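PDB 5A9D: solute carrier family 15 member 1 from Mus musculus, which takes up di- and tripeptides in the small intestine together with protons, and is represented here by its extracellular domain, of immunoglobulin-like fold. Local coordinates for residues 161-166 with 181-186. Residues are numbered along the deposited sequence; the frame is centred on the assembly and turned at random.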
# COMPACT_ATOMS: atom_id res chain seq x y z
N PHE A 161 -2.49 -21.23 -12.24
CA PHE A 161 -1.49 -21.43 -11.19
C PHE A 161 -0.60 -20.20 -11.12
O PHE A 161 -0.01 -19.81 -12.12
CB PHE A 161 -0.65 -22.69 -11.50
CG PHE A 161 0.47 -23.02 -10.53
CD1 PHE A 161 1.69 -22.35 -10.60
CD2 PHE A 161 0.33 -24.04 -9.60
CE1 PHE A 161 2.72 -22.65 -9.72
CE2 PHE A 161 1.39 -24.38 -8.75
CZ PHE A 161 2.57 -23.68 -8.81
N GLY A 162 -0.51 -19.60 -9.93
CA GLY A 162 0.32 -18.44 -9.66
C GLY A 162 -0.10 -17.16 -10.36
O GLY A 162 0.72 -16.25 -10.51
N SER A 163 -1.34 -17.05 -10.80
CA SER A 163 -1.79 -15.87 -11.55
C SER A 163 -2.27 -14.71 -10.64
O SER A 163 -2.18 -14.78 -9.40
CB SER A 163 -2.87 -16.27 -12.55
OG SER A 163 -2.41 -17.29 -13.40
N ALA A 164 -2.65 -13.61 -11.26
CA ALA A 164 -3.19 -12.46 -10.55
C ALA A 164 -4.29 -11.90 -11.40
O ALA A 164 -4.15 -11.87 -12.62
CB ALA A 164 -2.12 -11.42 -10.29
N TYR A 165 -5.42 -11.54 -10.78
CA TYR A 165 -6.59 -11.04 -11.48
C TYR A 165 -7.19 -9.85 -10.77
O TYR A 165 -7.09 -9.74 -9.55
CB TYR A 165 -7.68 -12.13 -11.62
CG TYR A 165 -7.21 -13.42 -12.26
CD1 TYR A 165 -7.23 -13.59 -13.64
CD2 TYR A 165 -6.74 -14.48 -11.48
CE1 TYR A 165 -6.78 -14.76 -14.24
CE2 TYR A 165 -6.32 -15.67 -12.06
CZ TYR A 165 -6.33 -15.80 -13.44
OH TYR A 165 -5.90 -16.97 -14.00
N THR A 166 -7.84 -8.98 -11.55
CA THR A 166 -8.58 -7.82 -11.09
C THR A 166 -10.01 -8.07 -11.53
O THR A 166 -10.28 -8.28 -12.71
CB THR A 166 -8.02 -6.53 -11.69
OG1 THR A 166 -6.72 -6.32 -11.18
CG2 THR A 166 -8.84 -5.32 -11.31
N GLU A 181 -13.63 -9.84 -15.41
CA GLU A 181 -12.32 -10.33 -14.95
C GLU A 181 -11.19 -9.90 -15.88
O GLU A 181 -11.30 -10.02 -17.09
CB GLU A 181 -12.31 -11.87 -14.87
CG GLU A 181 -13.44 -12.44 -14.04
CD GLU A 181 -13.44 -13.94 -13.92
OE1 GLU A 181 -12.42 -14.56 -14.28
OE2 GLU A 181 -14.48 -14.50 -13.50
N PHE A 182 -10.09 -9.46 -15.30
CA PHE A 182 -8.91 -9.07 -16.08
C PHE A 182 -7.72 -9.80 -15.51
O PHE A 182 -7.57 -9.87 -14.30
CB PHE A 182 -8.68 -7.54 -15.96
CG PHE A 182 -9.77 -6.71 -16.60
CD1 PHE A 182 -9.71 -6.38 -17.95
CD2 PHE A 182 -10.85 -6.26 -15.86
CE1 PHE A 182 -10.73 -5.63 -18.54
CE2 PHE A 182 -11.88 -5.53 -16.46
CZ PHE A 182 -11.81 -5.21 -17.80
N GLU A 183 -6.87 -10.34 -16.36
CA GLU A 183 -5.69 -10.98 -15.82
C GLU A 183 -4.63 -9.90 -15.68
O GLU A 183 -4.52 -9.03 -16.53
CB GLU A 183 -5.17 -12.10 -16.75
CG GLU A 183 -4.27 -13.07 -15.99
CD GLU A 183 -3.79 -14.32 -16.71
OE1 GLU A 183 -4.57 -14.91 -17.49
OE2 GLU A 183 -2.64 -14.73 -16.46
N ASP A 184 -3.90 -9.91 -14.58
CA ASP A 184 -2.80 -8.97 -14.43
C ASP A 184 -1.54 -9.81 -14.40
O ASP A 184 -1.63 -11.01 -14.11
CB ASP A 184 -2.85 -8.28 -13.05
CG ASP A 184 -4.11 -7.53 -12.71
OD1 ASP A 184 -4.43 -6.57 -13.44
OD2 ASP A 184 -4.70 -7.82 -11.66
N ILE A 185 -0.37 -9.18 -14.62
CA ILE A 185 0.92 -9.84 -14.46
C ILE A 185 1.05 -10.05 -12.91
O ILE A 185 0.65 -9.15 -12.17
CB ILE A 185 2.06 -8.99 -15.10
CG1 ILE A 185 1.90 -8.92 -16.64
CG2 ILE A 185 3.46 -9.52 -14.72
CD1 ILE A 185 2.55 -7.71 -17.38
N PRO A 186 1.45 -11.24 -12.39
CA PRO A 186 1.48 -11.44 -10.92
C PRO A 186 2.22 -10.39 -10.09
O PRO A 186 3.29 -9.98 -10.52
CB PRO A 186 2.10 -12.82 -10.74
CG PRO A 186 1.89 -13.52 -12.04
CD PRO A 186 1.91 -12.46 -13.10
O HOH W 1 -1.60 -13.75 -14.15
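With chi1 of T166 (-66°) and of D184 (-58°) both setting the polar branch beside the backbone N, hydroxyl and carboxylate come together on one face of the sheet, their side chains crossing at about a right angle. T166 OG1 donates to D184 OD2 at 2.6 Å, meeting the syn lone pair of that oxygen. Threonine suits a strand through its branched CB, and its hydroxyl also bonds to R100; aspartate offers two acceptors, OD2 also bonding the Y129 hydroxyl and OD1 forming a salt bridge with K8 of the second subunit. The two strands form the beta hairpin 164-171/177-184, with 177-184 outermost, within this chain, in a mixed sheet of an immunoglobulin-like domain. T166 pairs with F182 through T166 N to F182 O and F182 N to T166 O, both 2.9 Å. On the other face, the aliphatic part of E183 crosses the Y165 ring obliquely, E183 CG lying 3.5 Å from Y165 CE1, while its carboxylate reaches a water that donates to E183 OE2 and D184 O and accepts from A164 N. Two residues before T166, A164 O accepts from D184 N at 2.8 Å, the donor standing above the carbonyl plane. The small methyl of A164 lets P186 come near, A164 CB to P186 CA 3.7 Å.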